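Benzoate transport porin BenP (Acinetobacter baumannii AB307-0294, PDB 5DL8) probably forms a diffusion channel across the outer membrane for benzoate and other small solutes, as other porins of the OprD family do. Local coordinates at residues M62-L67 against P73-A78; T118-Y123 against L127-E132; L133-P138 against Y166-R171; V172-P177 against F183-F188. One frame throughout, in Å; residues are numbered along the deposited sequence.

Overall arrangement
The four contacts follow one another along the chain around one arc of the 18-stranded antiparallel barrel of the OprD family. Interactions 1 and 2 lie on adjacent strands, their centres about 11 Å apart; backbone hydrogen bonds join strand 72-87 of the first to strand 107-123 of the second. Segment 127-132 runs straight into 133-138, carrying the chain from the wall of interaction 2 to the loop of interaction 3, centres about 12 Å apart. Strand 165-176 serves interactions 3 and 4, whose centres are about 15 Å apart and which meet through Leu135 and Val172. The series thus passes from wall pairing to loop segments packed against the wall, consistent with loops that narrow the channel in this family.

Interaction 1 (M62-L67 against P73-A78)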
loop_
_atom_site.group_PDB
_atom_site.type_symbol
_atom_site.label_atom_id
_atom_site.label_comp_id
_atom_site.label_asym_id
_atom_site.label_seq_id
_atom_site.Cartn_x
_atom_site.Cartn_y
_atom_site.Cartn_z
ATOM N N MET A 62 -18.144 15.104 -11.781
ATOM C CA MET A 62 -17.960 15.186 -13.229
ATOM C C MET A 62 -18.982 16.158 -13.805
ATOM O O MET A 62 -20.173 16.068 -13.574
ATOM C CB MET A 62 -18.019 13.798 -13.878
ATOM C CG MET A 62 -16.835 12.893 -13.524
ATOM S SD MET A 62 -15.125 13.557 -13.583
ATOM C CE MET A 62 -14.899 13.678 -15.375
ATOM N N HIS A 63 -18.519 17.131 -14.543
ATOM C CA HIS A 63 -19.440 18.115 -15.058
ATOM C C HIS A 63 -19.725 17.836 -16.497
ATOM O O HIS A 63 -18.823 17.711 -17.285
ATOM C CB HIS A 63 -18.850 19.497 -14.969
ATOM C CG HIS A 63 -19.018 20.163 -13.644
ATOM N ND1 HIS A 63 -18.193 19.893 -12.551
ATOM C CD2 HIS A 63 -19.858 21.157 -13.262
ATOM C CE1 HIS A 63 -18.552 20.670 -11.545
ATOM N NE2 HIS A 63 -19.554 21.445 -11.955
ATOM N N ASP A 64 -21.016 17.778 -16.790
ATOM C CA ASP A 64 -21.575 17.794 -18.158
ATOM C C ASP A 64 -21.109 19.026 -18.995
ATOM O O ASP A 64 -21.454 20.138 -18.659
ATOM C CB ASP A 64 -23.156 17.789 -18.143
ATOM C CG ASP A 64 -23.784 16.402 -17.786
ATOM O OD1 ASP A 64 -23.112 15.409 -17.532
ATOM O OD2 ASP A 64 -25.010 16.312 -17.783
ATOM N N THR A 65 -20.339 18.803 -20.063
ATOM C CA THR A 65 -20.121 19.817 -21.118
ATOM C C THR A 65 -21.293 19.810 -22.069
ATOM O O THR A 65 -22.138 18.879 -22.054
ATOM C CB THR A 65 -18.812 19.617 -21.923
ATOM O OG1 THR A 65 -18.945 18.558 -22.864
ATOM C CG2 THR A 65 -17.651 19.308 -20.962
ATOM N N PRO A 66 -21.372 20.846 -22.901
ATOM C CA PRO A 66 -22.442 20.779 -23.907
ATOM C C PRO A 66 -22.317 19.738 -25.063
ATOM O O PRO A 66 -23.302 19.559 -25.798
ATOM C CB PRO A 66 -22.519 22.237 -24.433
ATOM C CG PRO A 66 -21.948 23.079 -23.353
ATOM C CD PRO A 66 -20.857 22.224 -22.727
ATOM N N LEU A 67 -21.161 19.070 -25.228
ATOM C CA LEU A 67 -21.017 17.924 -26.222
ATOM C C LEU A 67 -21.588 16.586 -25.793
ATOM O O LEU A 67 -21.065 15.958 -24.849
ATOM C CB LEU A 67 -19.560 17.611 -26.522
ATOM C CG LEU A 67 -18.868 18.230 -27.733
ATOM C CD1 LEU A 67 -17.702 19.100 -27.262
ATOM C CD2 LEU A 67 -18.436 17.109 -28.701
ATOM N N PRO A 73 -22.890 12.530 -22.448
ATOM C CA PRO A 73 -22.077 13.735 -22.459
ATOM C C PRO A 73 -20.577 13.482 -22.334
ATOM O O PRO A 73 -20.132 12.510 -21.696
ATOM C CB PRO A 73 -22.605 14.525 -21.244
ATOM C CG PRO A 73 -23.298 13.527 -20.372
ATOM C CD PRO A 73 -23.848 12.515 -21.320
ATOM N N ILE A 74 -19.792 14.328 -22.977
ATOM C CA ILE A 74 -18.375 14.462 -22.595
ATOM C C ILE A 74 -18.367 15.240 -21.297
ATOM O O ILE A 74 -19.153 16.190 -21.151
ATOM C CB ILE A 74 -17.497 15.139 -23.695
ATOM C CG1 ILE A 74 -17.036 14.084 -24.707
ATOM C CG2 ILE A 74 -16.234 15.788 -23.106
ATOM C CD1 ILE A 74 -16.737 14.636 -26.107
ATOM N N THR A 75 -17.499 14.849 -20.362
ATOM C CA THR A 75 -17.499 15.387 -18.959
ATOM C C THR A 75 -16.107 15.853 -18.562
ATOM O O THR A 75 -15.131 15.317 -19.049
ATOM C CB THR A 75 -18.042 14.397 -17.881
ATOM O OG1 THR A 75 -17.245 13.200 -17.877
ATOM C CG2 THR A 75 -19.471 13.999 -18.154
ATOM N N ILE A 76 -16.044 16.909 -17.735
ATOM C CA ILE A 76 -14.777 17.439 -17.178
ATOM C C ILE A 76 -14.853 17.527 -15.639
ATOM O O ILE A 76 -15.918 17.790 -15.068
ATOM C CB ILE A 76 -14.374 18.847 -17.706
ATOM C CG1 ILE A 76 -15.604 19.791 -17.737
ATOM C CG2 ILE A 76 -13.722 18.743 -19.074
ATOM C CD1 ILE A 76 -15.298 21.250 -17.441
ATOM N N GLY A 77 -13.727 17.283 -14.992
ATOM C CA GLY A 77 -13.579 17.627 -13.590
ATOM C C GLY A 77 -12.149 17.873 -13.226
ATOM O O GLY A 77 -11.259 17.876 -14.053
ATOM N N ALA A 78 -11.927 18.038 -11.945
ATOM C CA ALA A 78 -10.598 18.192 -11.380
ATOM C C ALA A 78 -10.536 17.727 -9.925
ATOM O O ALA A 78 -11.574 17.733 -9.183
ATOM C CB ALA A 78 -10.142 19.633 -11.479
#
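His63 and Ile76 face each other as an antiparallel hydrogen-bonded pair, and their four backbone polar groups satisfy one another: His63 N donates to Ile76 O over 2.7 Å, and Ile76 N donates to His63 O over 2.9 Å. Beyond the non-hydrogen-bonded pair Asp64-Thr75, the ladder is bent by a corner at Pro66, and a threonine hydroxyl reinforces the backbone bonding. Ile74 O is gripped twice by Thr65. The amide Thr65 N lies in the carbonyl plane at 3.1 Å, whereas Thr65 OG1 approaches Ile74 O from above that plane at 2.9 Å. With chi1 at 76°, the hydroxyl sits between the backbone N and the carbonyl carbon, where it can also accept from Leu67 N (Leu67 N to Thr65 OG1, 3.3 Å), closing an ST turn across the proline. Strand pairing resumes at once, since Ile74 N donates almost straight to Leu67 O at 2.8 Å.

Side-chain packing surrounds these bonds. Leu67 and Ile74 make an apolar contact side by side, with CD2 of the leucine near CD1 of the isoleucine, while Asp64 OD1 rests 3.4 Å from Pro73 CG. Met62 bends at chi2 and chi3 so that its CE reaches Thr75 OG1 at 3.5 Å; that hydroxyl has its polar partner in Asn19. Strand 72-87 is thereby flanked by strand 47-65, continued past the corner by 67-69, and by strand 107-123, where Thr75 and Gly77 bond to Gly122 and Lys120 and where Leu121 packs against Ile74 and Ile76.

Interaction 2 (T118-Y123 against L127-E132)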
loop_
_atom_site.group_PDB
_atom_site.type_symbol
_atom_site.label_atom_id
_atom_site.label_comp_id
_atom_site.label_asym_id
_atom_site.label_seq_id
_atom_site.Cartn_x
_atom_site.Cartn_y
_atom_site.Cartn_z
ATOM N N THR A 118 -5.208 17.299 -10.377
ATOM C CA THR A 118 -5.509 16.336 -11.394
ATOM C C THR A 118 -6.591 16.900 -12.325
ATOM O O THR A 118 -7.662 17.367 -11.823
ATOM C CB THR A 118 -6.030 15.014 -10.759
ATOM O OG1 THR A 118 -5.204 14.573 -9.665
ATOM C CG2 THR A 118 -6.051 13.893 -11.791
ATOM N N LEU A 119 -6.352 16.822 -13.652
ATOM C CA LEU A 119 -7.419 17.068 -14.674
ATOM C C LEU A 119 -8.139 15.762 -15.028
ATOM O O LEU A 119 -7.495 14.737 -15.138
ATOM C CB LEU A 119 -6.832 17.688 -15.931
ATOM C CG LEU A 119 -6.747 19.203 -16.097
ATOM C CD1 LEU A 119 -6.337 19.973 -14.854
ATOM C CD2 LEU A 119 -5.814 19.533 -17.276
ATOM N N LYS A 120 -9.455 15.803 -15.142
ATOM C CA LYS A 120 -10.292 14.658 -15.466
ATOM C C LYS A 120 -11.140 14.936 -16.707
ATOM O O LYS A 120 -11.718 15.984 -16.797
ATOM C CB LYS A 120 -11.287 14.387 -14.356
ATOM C CG LYS A 120 -10.589 13.820 -13.107
ATOM C CD LYS A 120 -11.500 13.425 -11.913
ATOM C CE LYS A 120 -12.317 14.570 -11.307
ATOM N NZ LYS A 120 -13.180 14.019 -10.173
ATOM N N LEU A 121 -11.292 13.937 -17.567
ATOM C CA LEU A 121 -12.120 13.958 -18.794
ATOM C C LEU A 121 -12.873 12.601 -18.893
ATOM O O LEU A 121 -12.249 11.547 -18.906
ATOM C CB LEU A 121 -11.222 14.225 -20.064
ATOM C CG LEU A 121 -11.892 14.451 -21.447
ATOM C CD1 LEU A 121 -12.733 15.733 -21.563
ATOM C CD2 LEU A 121 -10.878 14.352 -22.639
ATOM N N GLY A 122 -14.205 12.637 -18.943
ATOM C CA GLY A 122 -15.008 11.404 -18.864
ATOM C C GLY A 122 -15.877 11.248 -20.098
ATOM O O GLY A 122 -16.248 12.250 -20.755
ATOM N N TYR A 123 -16.200 9.999 -20.428
ATOM C CA TYR A 123 -17.228 9.676 -21.432
ATOM C C TYR A 123 -17.922 8.313 -21.075
ATOM O O TYR A 123 -17.239 7.292 -21.009
ATOM C CB TYR A 123 -16.641 9.634 -22.885
ATOM C CG TYR A 123 -17.694 9.213 -23.929
ATOM C CD1 TYR A 123 -18.681 10.127 -24.366
ATOM C CD2 TYR A 123 -17.749 7.888 -24.475
ATOM C CE1 TYR A 123 -19.659 9.744 -25.267
ATOM C CE2 TYR A 123 -18.772 7.519 -25.362
ATOM C CZ TYR A 123 -19.700 8.483 -25.745
ATOM O OH TYR A 123 -20.702 8.217 -26.629
ATOM N N LEU A 127 -12.922 7.225 -17.945
ATOM C CA LEU A 127 -12.416 8.370 -17.345
ATOM C C LEU A 127 -10.966 8.431 -17.619
ATOM O O LEU A 127 -10.240 7.447 -17.363
ATOM C CB LEU A 127 -12.698 8.258 -15.890
ATOM C CG LEU A 127 -12.255 9.537 -15.158
ATOM C CD1 LEU A 127 -13.210 10.677 -15.460
ATOM C CD2 LEU A 127 -12.104 9.282 -13.648
ATOM N N LEU A 128 -10.532 9.548 -18.187
ATOM C CA LEU A 128 -9.109 9.830 -18.480
ATOM C C LEU A 128 -8.644 10.805 -17.358
ATOM O O LEU A 128 -9.326 11.828 -17.100
ATOM C CB LEU A 128 -8.931 10.494 -19.865
ATOM C CG LEU A 128 -7.561 11.144 -20.207
ATOM C CD1 LEU A 128 -6.518 10.028 -20.429
ATOM C CD2 LEU A 128 -7.642 12.163 -21.361
ATOM N N SER A 129 -7.509 10.502 -16.716
ATOM C CA SER A 129 -6.967 11.396 -15.663
ATOM C C SER A 129 -5.499 11.794 -15.959
ATOM O O SER A 129 -4.694 10.939 -16.338
ATOM C CB SER A 129 -7.110 10.740 -14.270
ATOM O OG SER A 129 -8.483 10.479 -14.044
ATOM N N VAL A 130 -5.178 13.082 -15.826
ATOM C CA VAL A 130 -3.847 13.539 -16.031
ATOM C C VAL A 130 -3.446 14.435 -14.836
ATOM O O VAL A 130 -4.139 15.425 -14.524
ATOM C CB VAL A 130 -3.754 14.410 -17.302
ATOM C CG1 VAL A 130 -2.320 14.912 -17.537
ATOM C CG2 VAL A 130 -4.362 13.736 -18.543
ATOM N N GLY A 131 -2.312 14.065 -14.214
ATOM C CA GLY A 131 -1.666 14.769 -13.084
ATOM C C GLY A 131 -1.422 13.788 -11.926
ATOM O O GLY A 131 -0.791 12.750 -12.044
ATOM N N GLU A 132 -1.927 14.138 -10.756
ATOM C CA GLU A 132 -1.730 13.323 -9.550
ATOM C C GLU A 132 -2.719 12.138 -9.637
ATOM O O GLU A 132 -3.897 12.318 -9.821
ATOM C CB GLU A 132 -1.907 14.192 -8.256
ATOM C CG GLU A 132 -1.778 13.431 -6.965
ATOM C CD GLU A 132 -1.833 14.268 -5.706
ATOM O OE1 GLU A 132 -2.806 15.056 -5.527
ATOM O OE2 GLU A 132 -0.912 14.087 -4.871
HETATM O O HOH W 1 -5.211 15.508 -6.899
#
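Chi1 of Thr118, at -47°, sets OG1 beside the backbone N and swings it to Glu132, where it donates to Glu132 O over a short 2.6 Å, in the carbonyl plane and on a lone pair. The same torsion puts CG2 anti to the backbone N, 3.3 Å from Glu132 O. What brings Glu132 within range is Gly131: its phi of 127° and psi of -125° belong to a region that in practice only glycine occupies, and the chain turns a corner there. Thr118 OG1 also accepts from a water at 2.9 Å, which donates in turn to Glu132 OE1; the hydroxyl thus binds the glutamate backbone directly and its carboxylate through the water. Glu132 OE1 is also bonded to Ser81 OG, and OE2 to Ser151 OG.

Away from the corner the segments form a regular antiparallel ladder, the stem of a beta hairpin. Leu119 pairs with Val130 and Leu121 with Leu128, each through two backbone bonds; the shortest runs from Leu128 N to Leu121 O at 2.7 Å. On the face of these four residues, which lies at the surface, Leu121 CD2 meets Leu128 CD2 at 4.1 Å. On the other face Leu127 CD1 leans 3.9 Å from Gly122 CA, while Lys120 reaches away to a salt bridge with Asp79. Strand 107-123 lies between strand 72-87 and strand 126-130, which in turn bonds to strand 155-160 through Asn156 and Lys158.

Interaction 3 (L133-P138 against Y166-R171)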
loop_
_atom_site.group_PDB
_atom_site.type_symbol
_atom_site.label_atom_id
_atom_site.label_comp_id
_atom_site.label_asym_id
_atom_site.label_seq_id
_atom_site.Cartn_x
_atom_site.Cartn_y
_atom_site.Cartn_z
ATOM N N LEU A 133 -2.207 10.953 -9.372
ATOM C CA LEU A 133 -2.989 9.777 -9.349
ATOM C C LEU A 133 -2.825 9.062 -7.977
ATOM O O LEU A 133 -1.710 8.852 -7.488
ATOM C CB LEU A 133 -2.419 8.837 -10.441
ATOM C CG LEU A 133 -2.189 9.373 -11.855
ATOM C CD1 LEU A 133 -1.622 8.308 -12.798
ATOM C CD2 LEU A 133 -3.515 9.978 -12.390
ATOM N N TRP A 134 -3.968 8.687 -7.416
ATOM C CA TRP A 134 -4.063 7.838 -6.300
ATOM C C TRP A 134 -4.300 6.398 -6.844
ATOM O O TRP A 134 -5.389 5.993 -7.021
ATOM C CB TRP A 134 -5.274 8.246 -5.361
ATOM C CG TRP A 134 -5.093 9.631 -4.963
ATOM C CD1 TRP A 134 -5.571 10.699 -5.618
ATOM C CD2 TRP A 134 -4.173 10.129 -3.924
ATOM N NE1 TRP A 134 -5.046 11.878 -4.988
ATOM C CE2 TRP A 134 -4.205 11.535 -3.969
ATOM C CE3 TRP A 134 -3.427 9.509 -2.917
ATOM C CZ2 TRP A 134 -3.501 12.378 -3.035
ATOM C CZ3 TRP A 134 -2.635 10.358 -2.000
ATOM C CH2 TRP A 134 -2.676 11.782 -2.115
ATOM N N LEU A 135 -3.274 5.615 -6.958
ATOM C CA LEU A 135 -3.347 4.270 -7.550
ATOM C C LEU A 135 -3.576 3.262 -6.426
ATOM O O LEU A 135 -2.991 3.394 -5.309
ATOM C CB LEU A 135 -2.014 3.973 -8.247
ATOM C CG LEU A 135 -1.807 4.931 -9.414
ATOM C CD1 LEU A 135 -0.459 4.810 -10.020
ATOM C CD2 LEU A 135 -2.945 4.871 -10.481
ATOM N N ASP A 136 -4.325 2.238 -6.778
ATOM C CA ASP A 136 -4.587 1.128 -5.930
ATOM C C ASP A 136 -4.341 -0.163 -6.765
ATOM O O ASP A 136 -5.283 -0.843 -7.117
ATOM C CB ASP A 136 -6.060 1.133 -5.414
ATOM C CG ASP A 136 -6.332 -0.012 -4.421
ATOM O OD1 ASP A 136 -5.387 -0.717 -3.948
ATOM O OD2 ASP A 136 -7.511 -0.216 -4.098
ATOM N N LEU A 137 -3.067 -0.432 -7.060
ATOM C CA LEU A 137 -2.602 -1.467 -7.957
ATOM C C LEU A 137 -1.383 -2.148 -7.426
ATOM O O LEU A 137 -0.637 -1.632 -6.544
ATOM C CB LEU A 137 -2.205 -0.833 -9.289
ATOM C CG LEU A 137 -3.451 -0.279 -10.057
ATOM C CD1 LEU A 137 -2.978 0.701 -11.081
ATOM C CD2 LEU A 137 -4.368 -1.317 -10.707
ATOM N N PRO A 138 -1.093 -3.308 -7.979
ATOM C CA PRO A 138 0.294 -3.840 -7.851
ATOM C C PRO A 138 1.404 -2.807 -8.231
ATOM O O PRO A 138 1.206 -1.952 -9.114
ATOM C CB PRO A 138 0.261 -4.923 -8.896
ATOM C CG PRO A 138 -1.219 -5.431 -8.741
ATOM C CD PRO A 138 -1.948 -4.162 -8.796
ATOM N N TYR A 166 -13.581 -4.871 -16.268
ATOM C CA TYR A 166 -13.021 -3.557 -15.979
ATOM C C TYR A 166 -11.572 -3.559 -16.517
ATOM O O TYR A 166 -10.784 -4.511 -16.264
ATOM C CB TYR A 166 -13.032 -3.277 -14.451
ATOM C CG TYR A 166 -12.247 -2.038 -14.054
ATOM C CD1 TYR A 166 -10.821 -2.094 -13.856
ATOM C CD2 TYR A 166 -12.889 -0.793 -13.908
ATOM C CE1 TYR A 166 -10.090 -0.937 -13.538
ATOM C CE2 TYR A 166 -12.141 0.360 -13.540
ATOM C CZ TYR A 166 -10.771 0.266 -13.375
ATOM O OH TYR A 166 -10.056 1.373 -13.062
ATOM N N ALA A 167 -11.176 -2.480 -17.190
ATOM C CA ALA A 167 -9.747 -2.327 -17.675
ATOM C C ALA A 167 -9.194 -0.986 -17.263
ATOM O O ALA A 167 -9.924 -0.046 -17.192
ATOM C CB ALA A 167 -9.687 -2.432 -19.189
ATOM N N GLU A 168 -7.880 -0.888 -17.153
ATOM C CA GLU A 168 -7.212 0.372 -16.857
ATOM C C GLU A 168 -5.798 0.260 -17.418
ATOM O O GLU A 168 -5.163 -0.787 -17.299
ATOM C CB GLU A 168 -7.231 0.614 -15.321
ATOM C CG GLU A 168 -6.403 1.775 -14.836
ATOM C CD GLU A 168 -6.425 1.902 -13.309
ATOM O OE1 GLU A 168 -7.381 1.374 -12.652
ATOM O OE2 GLU A 168 -5.431 2.532 -12.831
ATOM N N ILE A 169 -5.378 1.311 -18.109
ATOM C CA ILE A 169 -4.016 1.469 -18.638
ATOM C C ILE A 169 -3.430 2.828 -18.147
ATOM O O ILE A 169 -4.148 3.769 -17.881
ATOM C CB ILE A 169 -3.912 1.387 -20.204
ATOM C CG1 ILE A 169 -4.621 2.553 -20.875
ATOM C CG2 ILE A 169 -4.402 0.030 -20.716
ATOM C CD1 ILE A 169 -4.437 2.611 -22.386
ATOM N N GLY A 170 -2.122 2.932 -18.057
ATOM C CA GLY A 170 -1.522 4.209 -17.628
ATOM C C GLY A 170 -0.019 4.280 -17.909
ATOM O O GLY A 170 0.630 3.274 -18.169
ATOM N N ARG A 171 0.484 5.495 -17.925
ATOM C CA ARG A 171 1.886 5.757 -17.852
ATOM C C ARG A 171 2.152 6.657 -16.634
ATOM O O ARG A 171 1.731 7.766 -16.593
ATOM C CB ARG A 171 2.348 6.499 -19.049
ATOM C CG ARG A 171 3.844 6.738 -18.996
ATOM C CD ARG A 171 4.303 7.173 -20.371
ATOM N NE ARG A 171 5.593 7.803 -20.293
ATOM C CZ ARG A 171 6.758 7.165 -20.331
ATOM N NH1 ARG A 171 6.862 5.811 -20.448
ATOM N NH2 ARG A 171 7.854 7.896 -20.334
HETATM O O HOH W 2 -5.828 2.400 -9.710
#
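Leu137 and Glu168 point at each other from opposite directions, and the tight part of this small contact is one methyl group against one oxygen: Leu137 CD1 lies 3.5 Å from Glu168 OE2. Leu135 crosses the same carboxylate obliquely and stays more distant, its CD2 being 4.1 Å from Glu168 OE2. Glu168 gets there because its CG stands anti to the backbone N (chi1 171°) and the chain beyond is extended, carrying the carboxylate inward from strand 165-176.

The looser side is bridged by water. A single molecule donates to Glu168 OE2 at 3.1 Å and accepts a longer bond from Asp136 N at 3.3 Å; the side chain of Asp136, like that of Trp134, is exposed. Only 107 Å² is buried between the two segments, all of the close contact falling on Glu168; the leucines also pack on Tyr202. This is consistent with the inward-folded third extracellular loop of this family, which narrows the pore.

Both carboxylate oxygens are held by phenols as well. Tyr166 OH donates to Glu168 OE1 at 2.7 Å, meeting it on the anti side and 31° out of the carboxylate plane, while Tyr202 from strand 200-210 bonds to OE2. The chemistry is that of a buried acid set against leucine methyls, which offer it no polar partner; hydroxyls and water make good the difference, fix the rotation of the group, and would be expected to stabilise its negative charge.

Interaction 4 (V172-P177 against F183-F188); sequences VEKVSP and FKKFSF
Val175 and Lys184 make a single antiparallel beta bridge, next to a classic beta bulge in which Glu173 and Lys174 both face Trp153 of the neighbouring strand. Val175 N donates to Lys184 O at 2.7 Å, and Lys184 N returns the bond to Val175 O at 2.8 Å. The chain between 177 and 183 thus doubles back on the end of strand 165-176, at the start of what is consistent with the fourth extracellular loop of an OprD-type barrel.

Phe183 can be followed outward atom by atom. Its CB lies 3.9 Å from Lys174 CB. Chi1 of -79° then turns the ring over Ser176, and CD1 comes 3.7 Å from the backbone N of that serine. Ser176 CB stands over one ring face, 16° off the normal, in a CH-pi contact that takes in CE1 as well. At the tip CZ still lies over Ser176 CB and packs 3.9 Å from Glu132 OE2, an oxygen hydrogen-bonded to Ser151. The hydroxyl of Ser176 turns to Asp182 O instead.

Phe186 packs on the other side of the bridge: Val175 CG1 sits over one of its faces, and Val172 O meets its edge in plane. Where the segments part, a water spans the opening, donating to Glu173 O at 2.7 Å and accepting from Phe186 N at 3.0 Å.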
loop_
_atom_site.group_PDB
_atom_site.type_symbol
_atom_site.label_atom_id
_atom_site.label_comp_id
_atom_site.label_asym_id
_atom_site.label_seq_id
_atom_site.Cartn_x
_atom_site.Cartn_y
_atom_site.Cartn_z
ATOM N N VAL A 172 2.929 6.141 -15.705
ATOM C CA VAL A 172 3.230 6.811 -14.460
ATOM C C VAL A 172 4.712 7.282 -14.497
ATOM O O VAL A 172 5.605 6.470 -14.456
ATOM C CB VAL A 172 2.976 5.885 -13.249
ATOM C CG1 VAL A 172 3.101 6.700 -11.936
ATOM C CG2 VAL A 172 1.587 5.234 -13.302
ATOM N N GLU A 173 4.930 8.567 -14.576
ATOM C CA GLU A 173 6.268 9.073 -14.705
ATOM C C GLU A 173 6.985 9.279 -13.414
ATOM O O GLU A 173 8.199 9.214 -13.396
ATOM C CB GLU A 173 6.256 10.332 -15.583
ATOM C CG GLU A 173 5.989 9.913 -17.073
ATOM C CD GLU A 173 6.121 10.981 -18.202
ATOM O OE1 GLU A 173 6.298 12.155 -17.880
ATOM O OE2 GLU A 173 6.038 10.610 -19.451
ATOM N N LYS A 174 6.245 9.590 -12.333
ATOM C CA LYS A 174 6.806 10.013 -11.107
ATOM C C LYS A 174 6.000 9.495 -9.919
ATOM O O LYS A 174 4.812 9.247 -10.025
ATOM C CB LYS A 174 6.855 11.549 -11.026
ATOM C CG LYS A 174 7.482 12.386 -12.162
ATOM C CD LYS A 174 8.950 12.555 -11.972
ATOM C CE LYS A 174 9.512 13.821 -12.601
ATOM N NZ LYS A 174 9.170 13.925 -14.026
ATOM N N VAL A 175 6.697 9.398 -8.797
ATOM C CA VAL A 175 6.146 8.967 -7.518
ATOM C C VAL A 175 6.550 10.013 -6.468
ATOM O O VAL A 175 7.674 10.571 -6.500
ATOM C CB VAL A 175 6.637 7.539 -7.068
ATOM C CG1 VAL A 175 8.163 7.440 -7.042
ATOM C CG2 VAL A 175 6.122 7.230 -5.663
ATOM N N SER A 176 5.659 10.304 -5.549
ATOM C CA SER A 176 6.041 11.129 -4.333
ATOM C C SER A 176 5.886 10.269 -3.149
ATOM O O SER A 176 4.756 10.064 -2.670
ATOM C CB SER A 176 5.102 12.300 -4.147
ATOM O OG SER A 176 5.620 13.223 -3.170
ATOM N N PRO A 177 6.957 9.658 -2.713
ATOM C CA PRO A 177 6.839 8.727 -1.560
ATOM C C PRO A 177 6.234 9.311 -0.243
ATOM O O PRO A 177 6.217 10.517 -0.063
ATOM C CB PRO A 177 8.316 8.251 -1.343
ATOM C CG PRO A 177 8.907 8.345 -2.675
ATOM C CD PRO A 177 8.323 9.634 -3.254
ATOM N N PHE A 183 7.810 14.974 -6.320
ATOM C CA PHE A 183 7.528 13.896 -7.282
ATOM C C PHE A 183 8.865 13.648 -7.910
ATOM O O PHE A 183 9.478 14.580 -8.397
ATOM C CB PHE A 183 6.460 14.297 -8.332
ATOM C CG PHE A 183 5.085 14.211 -7.783
ATOM C CD1 PHE A 183 4.417 12.975 -7.731
ATOM C CD2 PHE A 183 4.487 15.353 -7.196
ATOM C CE1 PHE A 183 3.147 12.885 -7.191
ATOM C CE2 PHE A 183 3.242 15.268 -6.577
ATOM C CZ PHE A 183 2.550 14.020 -6.596
ATOM N N LYS A 184 9.280 12.384 -7.889
ATOM C CA LYS A 184 10.570 11.963 -8.505
ATOM C C LYS A 184 10.353 10.671 -9.325
ATOM O O LYS A 184 9.346 9.913 -9.119
ATOM C CB LYS A 184 11.599 11.695 -7.356
ATOM C CG LYS A 184 11.183 10.406 -6.587
ATOM C CD LYS A 184 11.726 10.158 -5.181
ATOM C CE LYS A 184 13.200 10.167 -5.217
ATOM N NZ LYS A 184 13.590 10.293 -3.809
ATOM N N LYS A 185 11.343 10.380 -10.162
ATOM C CA LYS A 185 11.365 9.118 -10.896
ATOM C C LYS A 185 11.428 7.916 -9.988
ATOM O O LYS A 185 12.092 7.974 -8.926
ATOM C CB LYS A 185 12.564 9.049 -11.837
ATOM C CG LYS A 185 12.355 9.968 -13.015
ATOM C CD LYS A 185 13.592 10.136 -13.921
ATOM C CE LYS A 185 13.197 10.935 -15.150
ATOM N NZ LYS A 185 14.419 10.919 -15.966
ATOM N N PHE A 186 10.786 6.830 -10.401
ATOM C CA PHE A 186 10.964 5.518 -9.751
ATOM C C PHE A 186 12.375 5.067 -9.832
ATOM O O PHE A 186 13.083 5.433 -10.786
ATOM C CB PHE A 186 10.147 4.429 -10.537
ATOM C CG PHE A 186 8.619 4.505 -10.372
ATOM C CD1 PHE A 186 8.019 4.060 -9.222
ATOM C CD2 PHE A 186 7.813 5.046 -11.375
ATOM C CE1 PHE A 186 6.630 4.191 -9.035
ATOM C CE2 PHE A 186 6.466 5.109 -11.233
ATOM C CZ PHE A 186 5.852 4.688 -10.065
ATOM N N SER A 187 12.811 4.252 -8.878
ATOM C CA SER A 187 14.151 3.753 -8.982
ATOM C C SER A 187 14.336 2.378 -8.331
ATOM O O SER A 187 13.510 1.949 -7.545
ATOM C CB SER A 187 15.184 4.774 -8.374
ATOM O OG SER A 187 14.892 5.134 -7.004
ATOM N N PHE A 188 15.432 1.696 -8.651
ATOM C CA PHE A 188 15.810 0.492 -7.948
ATOM C C PHE A 188 17.308 0.615 -7.620
ATOM O O PHE A 188 18.178 1.026 -8.470
ATOM C CB PHE A 188 15.494 -0.735 -8.816
ATOM C CG PHE A 188 15.746 -2.071 -8.158
ATOM C CD1 PHE A 188 14.737 -2.737 -7.433
ATOM C CD2 PHE A 188 16.937 -2.732 -8.321
ATOM C CE1 PHE A 188 14.979 -4.000 -6.860
ATOM C CE2 PHE A 188 17.189 -3.956 -7.710
ATOM C CZ PHE A 188 16.207 -4.616 -6.995
HETATM O O HOH W 3 9.756 7.053 -13.199
#